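Local atomic coordinates of transferrin binding protein B (Actinobacillus suis, PDB entry 3PQU), a protein that binds host transferrin at the outer membrane of a porcine pathogen as the lipoprotein part of a receptor that probably serves iron acquisition. Residues F311-N315 against K316-A320; I80-N84 against I85-P89. All blocks are in the same frame, centred on the assembly; numbering follows the deposited sequence.

Overall arrangement
Both contacts are local, each made by ten consecutive residues that fold back on themselves, and both use a type I turn, one between paired strands and the other in a loop with side-chain bonds. Contact 1 (311-320) is the end of a beta hairpin in the N-lobe barrel and is largely buried; contact 2 (80-89) lies in a surface loop of the N-lobe handle, between strand 78-80 and helix 91-97. Their centres are 24 Å apart and their nearest atoms about 9 Å apart, so they do not touch. Strand 43-47 of the handle is touched by both: Phe319 packs on Val44 and Ala46, Ile80 and Pro89 on Glu45. Glycerol, probably from the crystallisation liquor, bonds to Trp81 N and Glu83 OE1 within 80-84.

Contact 1 of 2, residues F311-N315 against K316-A320; sequences FFTNN and KSLFA
Phe311 and Ala320 face each other as an antiparallel hydrogen-bonded pair, and a type I turn from Thr313 to Lys316 lies at the closed end of this beta hairpin. Backbone bonds set the register. Phe311 N gives to Ala320 O at 2.9 Å, and Ala320 N returns a nearly straight bond (172° at the hydrogen) to Phe311 O. Beyond the non-hydrogen-bonded pair Phe312 and Phe319, Thr313 N reaches Leu318 O in the carbonyl plane, whereas Lys316 N closes the turn from above the carbonyl plane of Thr313 O, at 3.0 Å.

Ring and aliphatic side chains cover both faces of the hairpin. On one, the Phe311 ring lies over the methyl of Ala320, a CH-pi contact with CB 3.7 Å from the ring centroid and displaced toward the rim. Phe311 CG sits between backbone N and carbonyl carbon (chi1 66°), which folds the ring across to the partner strand. On this side too, Thr313 CG2 packs against Leu318 CB. On the face shared with Phe319, Phe312 turns a ring edge to a carbonyl oxygen, its CD1 3.3 Å from Leu318 O, while its CZ meets Lys316 CB at 3.8 Å.

Polar side chains gather at the hairpin's closed end. Thr313 OG1 lies 2.8 Å from Ser317 OG and 3.1 Å from Asn315 OD1, two acceptors competing for its single proton. Thr313 and Ser317 are buried; Asn315 lies at the exposed end. Ser317 OG also bonds to Ile288 O and Asn315 OD1 to Thr290 OG1, tying the cluster to the segment just before strand 292-300.

Strand 292-300 flanks 306-312, and strand 170-183 flanks 318-326, continuing the antiparallel barrel on both sides. Tyr264 of strand 260-271 meets the Phe311 ring edge-to-face, while Phe312 and Phe319 pack on Ile77 and Phe319 reaches strand 43-47 of the handle.

Contact 2 of 2, residues I80-N84 against I85-P89; sequences IWNEN and IDEIP
Asn82, Asn84 and Glu87 make a local, polar contact at the surface of the N-lobe handle, where the loop after strand 78-80 turns back before helix 91-97. Two successive motifs shape it: an Asx turn led by Asn82, then a type I beta turn from Asn84 to Glu87. In the first, Asn82 OD1 accepts from Asn84 N at 2.6 Å. In the second, Glu87 N bonds to Asn84 O at 3.0 Å, approaching from above the carbonyl plane.

Asn84 reinforces the second turn with its side chain. Its CG is anti to the backbone N (chi1 180°), which carries the amide forward over the turn. There Asn84 OD1 accepts from Asp86 N at 3.0 Å, the donor again above the carbonyl plane. The other end of the amide serves Glu87: Asn84 ND2 donates to Glu87 OE1 over a longer 3.3 Å, from the anti side but tilted out of the carboxylate plane, and lies alongside Glu87 CG.

Glu87 thus has one oxygen for each asparagine, and its carboxylate links the two turns. Beyond CG the chain is extended (chi2 -179°), long enough to set the carboxylate between Asn82 and Asn84. These two bonds restrict its rotation and would be expected to favour the charged form.

Toward the sheet, Ile80 and Pro89 make an apolar contact. Ile80 CD1 touches Pro89 CG at 4.0 Å, the two side chains crossing at about a right angle, and both residues touch Glu45 of strand 43-47. Separately, Ile85 and Asp86 touch Arg122 of strand 121-128.

A water bridges Glu87 O and, weakly, Asn82 ND2. Asn82 ND2 makes its shorter bond to Glu87 OE2, 2.8 Å away: the oxygen lies close to the Asn82 amide plane, yet the amide meets it from above the carboxylate plane, the two flat groups being perpendicular.

Contact 1 of 2, residues F311-N315 against K316-A320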
ATOM      1  N   PHE A 311      13.796   6.778  -1.110  1.00  9.74           N
ATOM      2  CA  PHE A 311      14.929   6.193  -1.796  1.00  9.27           C
ATOM      3  C   PHE A 311      16.157   6.134  -0.906  1.00 17.30           C
ATOM      4  O   PHE A 311      16.218   6.821   0.110  1.00 17.52           O
ATOM      5  CB  PHE A 311      15.210   6.882  -3.152  1.00 12.25           C
ATOM      6  CG  PHE A 311      15.667   8.323  -3.040  1.00 16.53           C
ATOM      7  CD1 PHE A 311      17.003   8.626  -2.839  1.00 11.19           C
ATOM      8  CD2 PHE A 311      14.754   9.375  -3.164  1.00 17.34           C
ATOM      9  CE1 PHE A 311      17.422   9.971  -2.768  1.00 13.28           C
ATOM     10  CE2 PHE A 311      15.165  10.705  -3.097  1.00 13.42           C
ATOM     11  CZ  PHE A 311      16.495  10.994  -2.901  1.00 16.11           C
ATOM     12  N   PHE A 312      17.103   5.271  -1.281  1.00 11.22           N
ATOM     13  CA  PHE A 312      18.317   5.022  -0.524  1.00 15.26           C
ATOM     14  C   PHE A 312      19.492   5.091  -1.514  1.00 13.57           C
ATOM     15  O   PHE A 312      19.513   4.350  -2.500  1.00 14.34           O
ATOM     16  CB  PHE A 312      18.196   3.645   0.147  1.00 11.87           C
ATOM     17  CG  PHE A 312      19.324   3.298   1.090  1.00 19.69           C
ATOM     18  CD1 PHE A 312      19.875   4.258   1.936  1.00 22.34           C
ATOM     19  CD2 PHE A 312      19.807   1.983   1.163  1.00 18.32           C
ATOM     20  CE1 PHE A 312      20.900   3.925   2.827  1.00 20.23           C
ATOM     21  CE2 PHE A 312      20.818   1.637   2.065  1.00 23.39           C
ATOM     22  CZ  PHE A 312      21.366   2.609   2.899  1.00 18.87           C
ATOM     23  N   THR A 313      20.453   5.985  -1.274  1.00 15.00           N
ATOM     24  CA  THR A 313      21.480   6.232  -2.286  1.00 20.16           C
ATOM     25  C   THR A 313      22.401   5.024  -2.445  1.00 13.47           C
ATOM     26  O   THR A 313      22.499   4.181  -1.546  1.00 16.30           O
ATOM     27  CB  THR A 313      22.270   7.551  -2.074  1.00 16.07           C
ATOM     28  OG1 THR A 313      22.946   7.527  -0.815  1.00 13.51           O
ATOM     29  CG2 THR A 313      21.340   8.790  -2.161  1.00 17.61           C
ATOM     30  N   ASN A 314      23.036   4.925  -3.604  1.00 16.36           N
ATOM     31  CA  ASN A 314      23.831   3.750  -3.937  1.00 17.78           C
ATOM     32  C   ASN A 314      25.058   3.613  -3.063  1.00 16.20           C
ATOM     33  O   ASN A 314      25.508   2.502  -2.801  1.00 18.65           O
ATOM     34  CB  ASN A 314      24.227   3.734  -5.432  1.00 12.58           C
ATOM     35  CG  ASN A 314      23.021   3.752  -6.353  1.00 23.75           C
ATOM     36  OD1 ASN A 314      21.956   3.231  -6.005  1.00 21.21           O
ATOM     37  ND2 ASN A 314      23.174   4.371  -7.528  1.00 19.75           N
ATOM     38  N   ASN A 315      25.603   4.736  -2.615  1.00 19.18           N
ATOM     39  CA  ASN A 315      26.748   4.716  -1.697  1.00 19.81           C
ATOM     40  C   ASN A 315      26.288   4.780  -0.226  1.00 19.48           C
ATOM     41  O   ASN A 315      27.094   5.054   0.651  1.00 17.46           O
ATOM     42  CB  ASN A 315      27.663   5.912  -1.977  1.00 14.88           C
ATOM     43  CG  ASN A 315      26.946   7.255  -1.754  1.00 12.89           C
ATOM     44  OD1 ASN A 315      25.766   7.371  -1.998  1.00 19.82           O
ATOM     45  ND2 ASN A 315      27.672   8.252  -1.303  1.00 14.40           N
ATOM     46  N   LYS A 316      24.991   4.570   0.026  1.00  9.92           N
ATOM     47  CA  LYS A 316      24.431   4.537   1.399  1.00 12.44           C
ATOM     48  C   LYS A 316      24.623   5.838   2.221  1.00 15.68           C
ATOM     49  O   LYS A 316      24.621   5.822   3.449  1.00 22.37           O
ATOM     50  CB  LYS A 316      25.008   3.329   2.165  1.00 20.54           C
ATOM     51  CG  LYS A 316      24.805   1.988   1.418  1.00 20.04           C
ATOM     52  CD  LYS A 316      25.308   0.817   2.248  1.00 34.22           C
ATOM     53  CE  LYS A 316      24.867  -0.508   1.657  1.00 55.41           C
ATOM     54  NZ  LYS A 316      25.064  -0.537   0.184  1.00 57.12           N
ATOM     55  N   SER A 317      24.778   6.961   1.535  1.00 14.20           N
ATOM     56  CA  SER A 317      25.003   8.236   2.196  1.00 19.72           C
ATOM     57  C   SER A 317      23.703   8.882   2.661  1.00 19.20           C
ATOM     58  O   SER A 317      23.744   9.816   3.445  1.00 12.65           O
ATOM     59  CB  SER A 317      25.683   9.211   1.241  1.00 17.27           C
ATOM     60  OG  SER A 317      24.886   9.397   0.070  1.00 14.85           O
ATOM     61  N   LEU A 318      22.560   8.401   2.161  1.00 13.69           N
ATOM     62  CA  LEU A 318      21.291   9.133   2.314  1.00 15.07           C
ATOM     63  C   LEU A 318      20.033   8.267   2.229  1.00 17.47           C
ATOM     64  O   LEU A 318      19.869   7.462   1.295  1.00 14.84           O
ATOM     65  CB  LEU A 318      21.170  10.242   1.259  1.00 12.95           C
ATOM     66  CG  LEU A 318      20.137  11.342   1.586  1.00 20.83           C
ATOM     67  CD1 LEU A 318      20.788  12.421   2.404  1.00 14.97           C
ATOM     68  CD2 LEU A 318      19.567  11.967   0.330  1.00 12.96           C
ATOM     69  N   PHE A 319      19.147   8.458   3.202  1.00 14.14           N
ATOM     70  CA  PHE A 319      17.788   7.909   3.151  1.00 13.82           C
ATOM     71  C   PHE A 319      16.837   9.104   3.035  1.00 18.21           C
ATOM     72  O   PHE A 319      16.893  10.010   3.865  1.00 15.47           O
ATOM     73  CB  PHE A 319      17.472   7.057   4.414  1.00 11.66           C
ATOM     74  CG  PHE A 319      16.013   6.588   4.497  1.00  8.37           C
ATOM     75  CD1 PHE A 319      15.524   5.619   3.626  1.00 16.81           C
ATOM     76  CD2 PHE A 319      15.139   7.157   5.417  1.00 11.56           C
ATOM     77  CE1 PHE A 319      14.190   5.210   3.680  1.00 12.28           C
ATOM     78  CE2 PHE A 319      13.799   6.747   5.492  1.00 12.57           C
ATOM     79  CZ  PHE A 319      13.328   5.774   4.613  1.00 15.43           C
ATOM     80  N   ALA A 320      15.989   9.107   2.002  1.00  9.30           N
ATOM     81  CA  ALA A 320      15.078  10.216   1.716  1.00  5.80           C
ATOM     82  C   ALA A 320      13.639   9.714   1.587  1.00 11.54           C
ATOM     83  O   ALA A 320      13.421   8.589   1.152  1.00 16.75           O
ATOM     84  CB  ALA A 320      15.477  10.928   0.433  1.00  8.77           C
TER

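Contact 2 of 2, residues I80-N84 against I85-P89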
ATOM      1  N   ILE A  80       6.707  -0.143   7.875  1.00 15.14           N
ATOM      2  CA  ILE A  80       5.735   0.136   8.920  1.00 22.76           C
ATOM      3  C   ILE A  80       4.340   0.019   8.342  1.00 20.59           C
ATOM      4  O   ILE A  80       4.161   0.064   7.126  1.00 21.27           O
ATOM      5  CB  ILE A  80       5.958   1.505   9.568  1.00 26.88           C
ATOM      6  CG1 ILE A  80       5.968   2.618   8.523  1.00 20.00           C
ATOM      7  CG2 ILE A  80       7.279   1.512  10.361  1.00 22.94           C
ATOM      8  CD1 ILE A  80       6.150   4.005   9.157  1.00 22.95           C
ATOM      9  N   TRP A  81       3.347  -0.148   9.199  1.00 21.25           N
ATOM     10  CA  TRP A  81       2.043  -0.586   8.712  1.00 28.32           C
ATOM     11  C   TRP A  81       0.870  -0.126   9.554  1.00 29.59           C
ATOM     12  O   TRP A  81      -0.235  -0.665   9.418  1.00 37.82           O
ATOM     13  CB  TRP A  81       2.008  -2.116   8.550  1.00 28.56           C
ATOM     14  CG  TRP A  81       2.191  -2.867   9.830  1.00 48.24           C
ATOM     15  CD1 TRP A  81       1.257  -3.054  10.813  1.00 55.56           C
ATOM     16  CD2 TRP A  81       3.377  -3.543  10.271  1.00 59.78           C
ATOM     17  NE1 TRP A  81       1.794  -3.798  11.837  1.00 66.84           N
ATOM     18  CE2 TRP A  81       3.092  -4.113  11.528  1.00 60.12           C
ATOM     19  CE3 TRP A  81       4.651  -3.722   9.722  1.00 82.54           C
ATOM     20  CZ2 TRP A  81       4.035  -4.849  12.247  1.00 67.18           C
ATOM     21  CZ3 TRP A  81       5.588  -4.451  10.442  1.00 87.09           C
ATOM     22  CH2 TRP A  81       5.272  -5.007  11.689  1.00 75.03           C
ATOM     23  N   ASN A  82       1.083   0.880  10.397  1.00 31.75           N
ATOM     24  CA  ASN A  82      -0.015   1.389  11.235  1.00 34.17           C
ATOM     25  C   ASN A  82      -1.177   1.918  10.405  1.00 35.57           C
ATOM     26  O   ASN A  82      -0.979   2.710   9.478  1.00 42.36           O
ATOM     27  CB  ASN A  82       0.466   2.461  12.231  1.00 37.26           C
ATOM     28  CG  ASN A  82      -0.596   2.791  13.304  1.00 54.33           C
ATOM     29  OD1 ASN A  82      -1.793   2.783  13.036  1.00 67.40           O
ATOM     30  ND2 ASN A  82      -0.145   3.081  14.516  1.00 47.36           N
ATOM     31  N   GLU A  83      -2.388   1.479  10.747  1.00 41.00           N
ATOM     32  CA  GLU A  83      -3.591   1.839   9.998  1.00 40.65           C
ATOM     33  C   GLU A  83      -4.077   3.236  10.347  1.00 34.84           C
ATOM     34  O   GLU A  83      -4.807   3.859   9.582  1.00 38.96           O
ATOM     35  CB  GLU A  83      -4.722   0.841  10.275  1.00 65.34           C
ATOM     36  CG  GLU A  83      -4.266  -0.583  10.549  1.00 99.14           C
ATOM     37  CD  GLU A  83      -3.909  -0.810  12.007  1.00113.94           C
ATOM     38  OE1 GLU A  83      -2.806  -1.336  12.272  1.00107.87           O
ATOM     39  OE2 GLU A  83      -4.729  -0.461  12.885  1.00119.55           O
ATOM     40  N   ASN A  84      -3.682   3.720  11.515  1.00 33.13           N
ATOM     41  CA  ASN A  84      -4.129   5.020  11.984  1.00 40.42           C
ATOM     42  C   ASN A  84      -3.042   6.068  11.781  1.00 43.67           C
ATOM     43  O   ASN A  84      -2.093   6.139  12.568  1.00 37.04           O
ATOM     44  CB  ASN A  84      -4.514   4.939  13.462  1.00 37.69           C
ATOM     45  CG  ASN A  84      -4.983   6.267  14.009  1.00 56.80           C
ATOM     46  OD1 ASN A  84      -5.174   7.224  13.258  1.00 50.79           O
ATOM     47  ND2 ASN A  84      -5.169   6.337  15.322  1.00 63.98           N
ATOM     48  N   ILE A  85      -3.175   6.880  10.733  1.00 39.48           N
ATOM     49  CA  ILE A  85      -2.114   7.824  10.389  1.00 48.82           C
ATOM     50  C   ILE A  85      -2.083   9.011  11.335  1.00 44.30           C
ATOM     51  O   ILE A  85      -1.160   9.813  11.293  1.00 48.50           O
ATOM     52  CB  ILE A  85      -2.201   8.326   8.936  1.00 46.93           C
ATOM     53  CG1 ILE A  85      -3.457   9.170   8.728  1.00 39.59           C
ATOM     54  CG2 ILE A  85      -2.129   7.162   7.960  1.00 56.89           C
ATOM     55  CD1 ILE A  85      -3.489   9.869   7.390  1.00 44.19           C
ATOM     56  N   ASP A  86      -3.100   9.112  12.182  1.00 42.30           N
ATOM     57  CA  ASP A  86      -3.116  10.105  13.247  1.00 58.87           C
ATOM     58  C   ASP A  86      -2.085   9.751  14.309  1.00 46.48           C
ATOM     59  O   ASP A  86      -1.585  10.626  15.006  1.00 43.37           O
ATOM     60  CB  ASP A  86      -4.505  10.203  13.878  1.00 62.34           C
ATOM     61  CG  ASP A  86      -5.525  10.829  12.944  1.00 78.75           C
ATOM     62  OD1 ASP A  86      -5.113  11.569  12.017  1.00 55.50           O
ATOM     63  OD2 ASP A  86      -6.737  10.585  13.147  1.00 85.73           O
ATOM     64  N   GLU A  87      -1.766   8.465  14.427  1.00 33.52           N
ATOM     65  CA  GLU A  87      -0.723   8.028  15.340  1.00 36.78           C
ATOM     66  C   GLU A  87       0.639   8.164  14.661  1.00 41.88           C
ATOM     67  O   GLU A  87       1.067   7.268  13.942  1.00 37.13           O
ATOM     68  CB  GLU A  87      -0.930   6.571  15.743  1.00 49.94           C
ATOM     69  CG  GLU A  87      -2.177   6.297  16.550  1.00 76.32           C
ATOM     70  CD  GLU A  87      -2.289   4.833  16.940  1.00 91.54           C
ATOM     71  OE1 GLU A  87      -3.407   4.379  17.268  1.00 95.05           O
ATOM     72  OE2 GLU A  87      -1.252   4.134  16.910  1.00 96.39           O
ATOM     73  N   ILE A  88       1.309   9.290  14.878  1.00 36.09           N
ATOM     74  CA  ILE A  88       2.632   9.515  14.318  1.00 22.49           C
ATOM     75  C   ILE A  88       3.614   8.454  14.832  1.00 24.61           C
ATOM     76  O   ILE A  88       3.688   8.189  16.034  1.00 24.27           O
ATOM     77  CB  ILE A  88       3.127  10.945  14.661  1.00 31.97           C
ATOM     78  CG1 ILE A  88       2.118  11.992  14.178  1.00 24.88           C
ATOM     79  CG2 ILE A  88       4.497  11.215  14.055  1.00 15.61           C
ATOM     80  CD1 ILE A  88       1.951  12.062  12.641  1.00 19.28           C
ATOM     81  N   PRO A  89       4.362   7.814  13.925  1.00 25.06           N
ATOM     82  CA  PRO A  89       5.231   6.725  14.406  1.00 17.80           C
ATOM     83  C   PRO A  89       6.199   7.183  15.494  1.00 27.95           C
ATOM     84  O   PRO A  89       6.803   8.239  15.341  1.00 18.26           O
ATOM     85  CB  PRO A  89       6.017   6.310  13.143  1.00 25.86           C
ATOM     86  CG  PRO A  89       5.120   6.684  11.997  1.00 25.52           C
ATOM     87  CD  PRO A  89       4.350   7.926  12.452  1.00 21.46           C
TER
HETATM   88  O   HOH W   1       2.397   4.614  13.824  1.00 39.11           O